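Local coordinates for protein neutral ceramidase (Pseudomonas aeruginosa, PDB 2ZWS) that hydrolyses the N-acyl linkage of ceramides to release sphingosine and a free fatty acid, and also runs the reverse synthesis, at residues F118-K121 against T122-I126; Q369-A372 against E373-I376; A427-A431 against G432-V436. All blocks are in the same frame, centred on the assembly; numbering follows the deposited sequence. Where two conformers were deposited one is given.

How the contacts relate
The three contacts illustrate how helix ends and turns are managed locally. They come in series along the chain, within the N-terminal family region: contact 1 at the start of helix 120-138, contact 2 in the turn leading from helix 365-370 toward strand 376-378, and contact 3 where helix 414-428 gives way to strand 435-439. Their centres lie about 35 Å (1 and 2), 39 Å (1 and 3) and 37 Å (2 and 3) apart, with contacts 1 and 3 on opposite sides of the chain's centre. Between side chains, Phe118 is about 6 Å from the inferred substrate-binding Ser106 and Lys374 about 9 Å from the zinc ligand Tyr448; contact 3 lies away from such sites.

Contact 1: residues F118-K121 against T122-I126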
# COMPACT_ATOMS: atom_id res chain seq x y z
N PHE A 118 -1.10 7.30 17.29
CA PHE A 118 -2.11 7.44 16.26
C PHE A 118 -2.11 8.84 15.67
O PHE A 118 -2.13 9.84 16.41
CB PHE A 118 -3.46 7.18 16.92
CG PHE A 118 -4.61 7.25 15.98
CD1 PHE A 118 -5.58 8.24 16.12
CD2 PHE A 118 -4.71 6.31 14.97
CE1 PHE A 118 -6.65 8.30 15.24
CE2 PHE A 118 -5.77 6.35 14.10
CZ PHE A 118 -6.74 7.34 14.22
N GLN A 119 -2.13 8.93 14.34
CA GLN A 119 -2.09 10.21 13.65
C GLN A 119 -3.44 10.38 12.93
O GLN A 119 -3.64 9.92 11.80
CB GLN A 119 -0.91 10.28 12.68
CG GLN A 119 0.46 9.97 13.32
CD GLN A 119 0.72 10.70 14.65
OE1 GLN A 119 1.11 10.07 15.67
NE2 GLN A 119 0.53 12.01 14.65
N GLU A 120 -4.36 11.06 13.61
CA GLU A 120 -5.73 11.11 13.11
C GLU A 120 -5.88 11.73 11.71
O GLU A 120 -6.69 11.26 10.92
CB GLU A 120 -6.66 11.77 14.14
CG GLU A 120 -8.15 11.76 13.78
CD GLU A 120 -9.02 12.01 15.00
OE1 GLU A 120 -9.92 11.18 15.28
OE2 GLU A 120 -8.79 13.04 15.68
N LYS A 121 -5.10 12.77 11.37
CA LYS A 121 -5.27 13.42 10.07
C LYS A 121 -4.89 12.47 8.92
O LYS A 121 -5.53 12.47 7.85
CB LYS A 121 -4.40 14.69 10.00
CG LYS A 121 -4.83 15.65 8.91
CD LYS A 121 -4.23 17.06 9.13
CE LYS A 121 -4.83 18.06 8.15
NZ LYS A 121 -6.20 18.50 8.57
N THR A 122 -3.83 11.69 9.11
CA THR A 122 -3.42 10.73 8.09
C THR A 122 -4.43 9.58 8.00
O THR A 122 -4.88 9.20 6.87
CB THR A 122 -2.01 10.23 8.42
OG1 THR A 122 -1.07 11.30 8.21
CG2 THR A 122 -1.59 9.00 7.59
N PHE A 123 -4.85 9.08 9.16
CA PHE A 123 -5.90 8.05 9.19
C PHE A 123 -7.16 8.51 8.43
O PHE A 123 -7.68 7.81 7.55
CB PHE A 123 -6.23 7.66 10.64
CG PHE A 123 -7.41 6.73 10.77
CD1 PHE A 123 -8.70 7.25 10.99
CD2 PHE A 123 -7.24 5.34 10.68
CE1 PHE A 123 -9.81 6.39 11.09
CE2 PHE A 123 -8.36 4.48 10.77
CZ PHE A 123 -9.63 5.00 10.98
N ASN A 124 -7.63 9.69 8.78
CA ASN A 124 -8.86 10.18 8.17
C ASN A 124 -8.71 10.36 6.66
O ASN A 124 -9.67 10.10 5.91
CB ASN A 124 -9.29 11.51 8.79
CG ASN A 124 -9.80 11.40 10.24
OD1 ASN A 124 -9.86 12.43 10.96
ND2 ASN A 124 -10.23 10.24 10.64
N ALA A 125 -7.55 10.82 6.18
CA ALA A 125 -7.33 11.00 4.73
C ALA A 125 -7.39 9.67 3.99
O ALA A 125 -7.86 9.60 2.84
CB ALA A 125 -6.01 11.68 4.46
N ILE A 126 -6.86 8.63 4.65
CA ILE A 126 -6.83 7.29 4.06
C ILE A 126 -8.26 6.74 3.93
O ILE A 126 -8.69 6.31 2.84
CB ILE A 126 -5.90 6.36 4.85
CG1 ILE A 126 -4.45 6.82 4.67
CG2 ILE A 126 -6.10 4.90 4.46
CD1 ILE A 126 -3.46 6.17 5.64
O HOH W 1 -10.35 9.18 13.47
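Phe118 lays the CE2-CZ side of its ring against the base of the Phe123 side chain, with CZ 3.6 Å from Phe123 CG. With Phe118 CG anti to the backbone N (chi1 -179°), the ring reaches forward to the first turn of helix 120-138. The two ring planes stand 56° apart and their centroids 5.3 Å, an oblique pairing. His107 meets both rings, and helix 68-81 packs on Phe123.

Next to the aromatic pair, Gln119 takes the N-cap position. Its carbonyl O accepts a nearly straight bond from Phe123 N at 3.0 Å, and Glu120 O and Lys121 O continue the series to Asn124 N and Ala125 N. In one of two deposited conformers, Glu120 CG passes 3.4 Å from Asn124 OD1, and a water donates to Glu120 OE1 at 2.7 Å while accepting from Asn124 ND2 at 3.0 Å. Thr122 OG1 is hydrogen-bonded to Glu17.

The chemistry thus gathers at the helix start: apolar rings near the inferred substrate-binding Ser106, with a water-mediated carboxylate-amide link running along their rim. In that conformer the Glu120 carboxylate, near the amino end of the helix, would probably be favourable to the helix dipole.

Contact 2: residues Q369-A372 against E373-I376; sequences QCQA and EKTI
Gln371 and Lys374, the first and last residues of a type II' beta turn, run their side chains alongside each other in the same direction and join at their ends. Lys374 NZ donates to Gln371 OE1 at 2.8 Å, approaching from above the amide's carbonyl plane. A bend in the glutamine at CB-CG (chi2 -77°) helps bring the amide beside the lysine.

The backbone closes the same turn: Lys374 N binds Gln371 O at 3.2 Å, with an N-H...O angle of 159°. Ala372, at the first corner, has positive phi (63°) and leads out of helical geometry. The turn follows Cys370, probably disulfide-bonded to Cys322, on which Gln371 packs. Gln371 CG also meets Ile376 CD1 at 4.0 Å, the two side chains crossing at about a right angle.

The polar ends have further partners. Besides Gln371 OE1, the ammonium of Lys374 donates to the carbonyl oxygens of Thr465 and Ala325, so that three oxygens receive its hydrogen bonds. Gln371 NE2 donates to Leu466 O and, weakly, to Thr323 O, while Gln371 O also bonds to Tyr455 OH. Glu373 curls back toward Ala372, bringing OE2 to 3.1 Å from Ala372 CB, and forms a salt bridge with Arg452 in helix 452-457.

Both buried side chains therefore have their polar groups accounted for. Three neutral oxygens round the ammonium would probably stabilise its positive charge without a carboxylate among them, while the glutamine amide, gripped through both OE1 and NE2, is fixed in rotation and joins the turn to two separate loops.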
# COMPACT_ATOMS: atom_id res chain seq x y z
N GLN A 369 6.17 -22.12 25.98
CA GLN A 369 6.15 -23.47 25.45
C GLN A 369 5.49 -23.55 24.08
O GLN A 369 6.05 -24.17 23.18
CB GLN A 369 5.53 -24.46 26.43
CG GLN A 369 6.44 -24.77 27.61
CD GLN A 369 7.89 -25.02 27.20
OE1 GLN A 369 8.80 -24.25 27.56
NE2 GLN A 369 8.13 -26.10 26.45
N CYS A 370 4.32 -22.94 23.92
CA CYS A 370 3.75 -23.22 22.62
C CYS A 370 4.30 -22.30 21.48
O CYS A 370 4.20 -22.72 20.34
CB CYS A 370 2.20 -23.51 22.63
SG CYS A 370 1.59 -25.01 23.50
N GLN A 371 5.01 -21.20 21.78
CA GLN A 371 5.74 -20.43 20.75
C GLN A 371 6.96 -21.17 20.16
O GLN A 371 7.59 -20.69 19.22
CB GLN A 371 6.15 -19.06 21.30
CG GLN A 371 4.99 -18.09 21.51
CD GLN A 371 4.49 -17.48 20.20
OE1 GLN A 371 5.13 -17.62 19.16
NE2 GLN A 371 3.34 -16.79 20.25
N ALA A 372 7.29 -22.33 20.74
CA ALA A 372 8.24 -23.30 20.15
C ALA A 372 9.63 -22.69 20.02
O ALA A 372 10.18 -22.22 21.01
CB ALA A 372 7.69 -23.86 18.81
N GLU A 373 10.19 -22.66 18.82
CA GLU A 373 11.58 -22.20 18.69
C GLU A 373 11.81 -20.70 18.85
O GLU A 373 12.94 -20.23 18.90
CB GLU A 373 12.31 -22.79 17.47
CG GLU A 373 11.53 -23.04 16.23
CD GLU A 373 10.53 -24.19 16.32
OE1 GLU A 373 10.89 -25.39 16.48
OE2 GLU A 373 9.35 -23.87 16.19
N LYS A 374 10.72 -19.94 18.96
CA LYS A 374 10.85 -18.52 19.19
C LYS A 374 11.45 -18.19 20.56
O LYS A 374 11.10 -18.83 21.56
CB LYS A 374 9.46 -17.87 19.08
CG LYS A 374 9.46 -16.33 19.15
CD LYS A 374 8.04 -15.74 19.01
CE LYS A 374 7.58 -15.78 17.55
NZ LYS A 374 6.10 -15.56 17.52
N THR A 375 12.36 -17.22 20.59
CA THR A 375 12.75 -16.64 21.87
C THR A 375 12.04 -15.30 21.99
O THR A 375 12.28 -14.34 21.24
CB THR A 375 14.28 -16.57 22.11
OG1 THR A 375 14.87 -15.53 21.33
CG2 THR A 375 14.93 -17.90 21.79
N ILE A 376 11.10 -15.27 22.91
CA ILE A 376 10.19 -14.14 23.01
C ILE A 376 10.91 -12.86 23.42
O ILE A 376 11.61 -12.83 24.44
CB ILE A 376 9.02 -14.45 23.96
CG1 ILE A 376 8.17 -15.59 23.37
CG2 ILE A 376 8.21 -13.19 24.23
CD1 ILE A 376 7.13 -16.16 24.32

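Contact 3: residues A427-A431 against G432-V436; sequences ASEAA and GIRHV
Ser428 O and Glu429 O take up backbone N-H groups as the chain leaves helix 414-428 and turns toward strand 435-439. Gly432 N binds Glu429 O at 3.0 Å from above the carbonyl plane, while Ile433 N makes a weak 3.3 Å bond to Ser428 O. The reversal passes through Gly432 at positive phi (94°), where a CB would be jammed against the carbonyl O of Ala431; the absence of a side chain lets the chain swing round there. Together with the glycine, these two bonds make a Schellman motif, its 6→1 bond the weak one.

In one of two deposited conformers, Arg434 folds its guanidinium back over this turn, bent at chi2 (-66°). Its NH1 meets Glu429 O at 3.0 Å on a lone pair, in the carbonyl plane, with a nearly straight N-H...O angle of 170°. That oxygen thus serves two protein donors from different directions, and a water bridges it to Arg434 NH2. NH1 also donates to Ile433 O at 2.9 Å.

The carboxylate of Glu429 meets the arginine differently. Its plane is almost parallel to the guanidinium, and OE2 sits over one face, toward the rim, 3.0 Å from NH1. The salt bridge is consequently one of charge alone, with no N-H aimed at that oxygen, which leaves both N-H groups of NH1 for the backbone oxygens of Glu429 and Ile433. Across the turn, Ser428 CB packs against Ile433 CB at 3.6 Å, while Ser428 OG bonds to Glu404 and to Val424 O.

These contacts form the connection from helix 414-428 to strand 435-439, at one edge of a four-stranded mixed sheet, next to strand 403-407. Ile433 rests on Glu404 of that strand, Val436 reaches back to helix 414-428, and helix 471-488 borders Ser428 and Ala431 through Ala483 and Arg487.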
# COMPACT_ATOMS: atom_id res chain seq x y z
N ALA A 427 -9.43 -27.77 -3.34
CA ALA A 427 -10.79 -27.74 -2.82
C ALA A 427 -11.77 -27.12 -3.81
O ALA A 427 -12.95 -27.50 -3.84
CB ALA A 427 -10.83 -26.99 -1.49
N SER A 428 -11.30 -26.18 -4.63
CA SER A 428 -12.19 -25.45 -5.55
C SER A 428 -12.31 -25.96 -6.98
O SER A 428 -13.16 -25.47 -7.74
CB SER A 428 -11.76 -23.98 -5.58
OG SER A 428 -11.87 -23.42 -4.28
N GLU A 429 -11.49 -26.94 -7.35
CA GLU A 429 -11.47 -27.47 -8.71
C GLU A 429 -12.88 -27.89 -9.17
O GLU A 429 -13.32 -27.56 -10.28
CB GLU A 429 -10.56 -28.68 -8.75
CG GLU A 429 -9.58 -28.72 -9.90
CD GLU A 429 -10.20 -29.02 -11.25
OE1 GLU A 429 -11.23 -29.74 -11.30
OE2 GLU A 429 -9.64 -28.54 -12.27
N ALA A 430 -13.58 -28.62 -8.30
CA ALA A 430 -14.93 -29.09 -8.61
C ALA A 430 -15.95 -27.97 -8.81
O ALA A 430 -17.00 -28.19 -9.43
CB ALA A 430 -15.43 -30.06 -7.53
N ALA A 431 -15.66 -26.79 -8.27
CA ALA A 431 -16.53 -25.61 -8.46
C ALA A 431 -16.26 -24.86 -9.77
O ALA A 431 -16.96 -23.87 -10.08
CB ALA A 431 -16.40 -24.66 -7.28
N GLY A 432 -15.25 -25.31 -10.51
CA GLY A 432 -14.91 -24.72 -11.80
C GLY A 432 -13.83 -23.65 -11.67
O GLY A 432 -13.57 -22.91 -12.63
N ILE A 433 -13.19 -23.59 -10.51
CA ILE A 433 -12.08 -22.64 -10.33
C ILE A 433 -10.81 -23.18 -10.99
O ILE A 433 -10.43 -24.33 -10.77
CB ILE A 433 -11.82 -22.35 -8.84
CG1 ILE A 433 -13.06 -21.75 -8.16
CG2 ILE A 433 -10.60 -21.43 -8.67
CD1 ILE A 433 -13.65 -20.54 -8.88
N ARG A 434 -10.14 -22.32 -11.75
CA ARG A 434 -8.93 -22.71 -12.46
C ARG A 434 -7.69 -21.91 -12.06
O ARG A 434 -6.58 -22.29 -12.38
CB ARG A 434 -9.15 -22.62 -13.98
CG ARG A 434 -10.32 -23.50 -14.51
CD ARG A 434 -9.99 -25.01 -14.34
NE ARG A 434 -11.12 -25.90 -14.66
CZ ARG A 434 -11.88 -26.52 -13.75
NH1 ARG A 434 -11.70 -26.37 -12.44
NH2 ARG A 434 -12.86 -27.33 -14.17
N HIS A 435 -7.89 -20.78 -11.40
CA HIS A 435 -6.77 -19.95 -10.97
C HIS A 435 -7.08 -19.38 -9.60
O HIS A 435 -8.19 -18.89 -9.37
CB HIS A 435 -6.52 -18.81 -11.96
CG HIS A 435 -6.27 -19.28 -13.36
ND1 HIS A 435 -5.09 -19.88 -13.75
CD2 HIS A 435 -7.05 -19.24 -14.46
CE1 HIS A 435 -5.15 -20.19 -15.03
NE2 HIS A 435 -6.33 -19.81 -15.49
N VAL A 436 -6.12 -19.49 -8.69
CA VAL A 436 -6.28 -18.92 -7.35
C VAL A 436 -5.19 -17.88 -7.15
O VAL A 436 -4.02 -18.18 -7.32
CB VAL A 436 -6.16 -20.03 -6.28
CG1 VAL A 436 -6.23 -19.44 -4.88
CG2 VAL A 436 -7.26 -21.07 -6.49
O HOH W 2 -15.03 -28.28 -12.83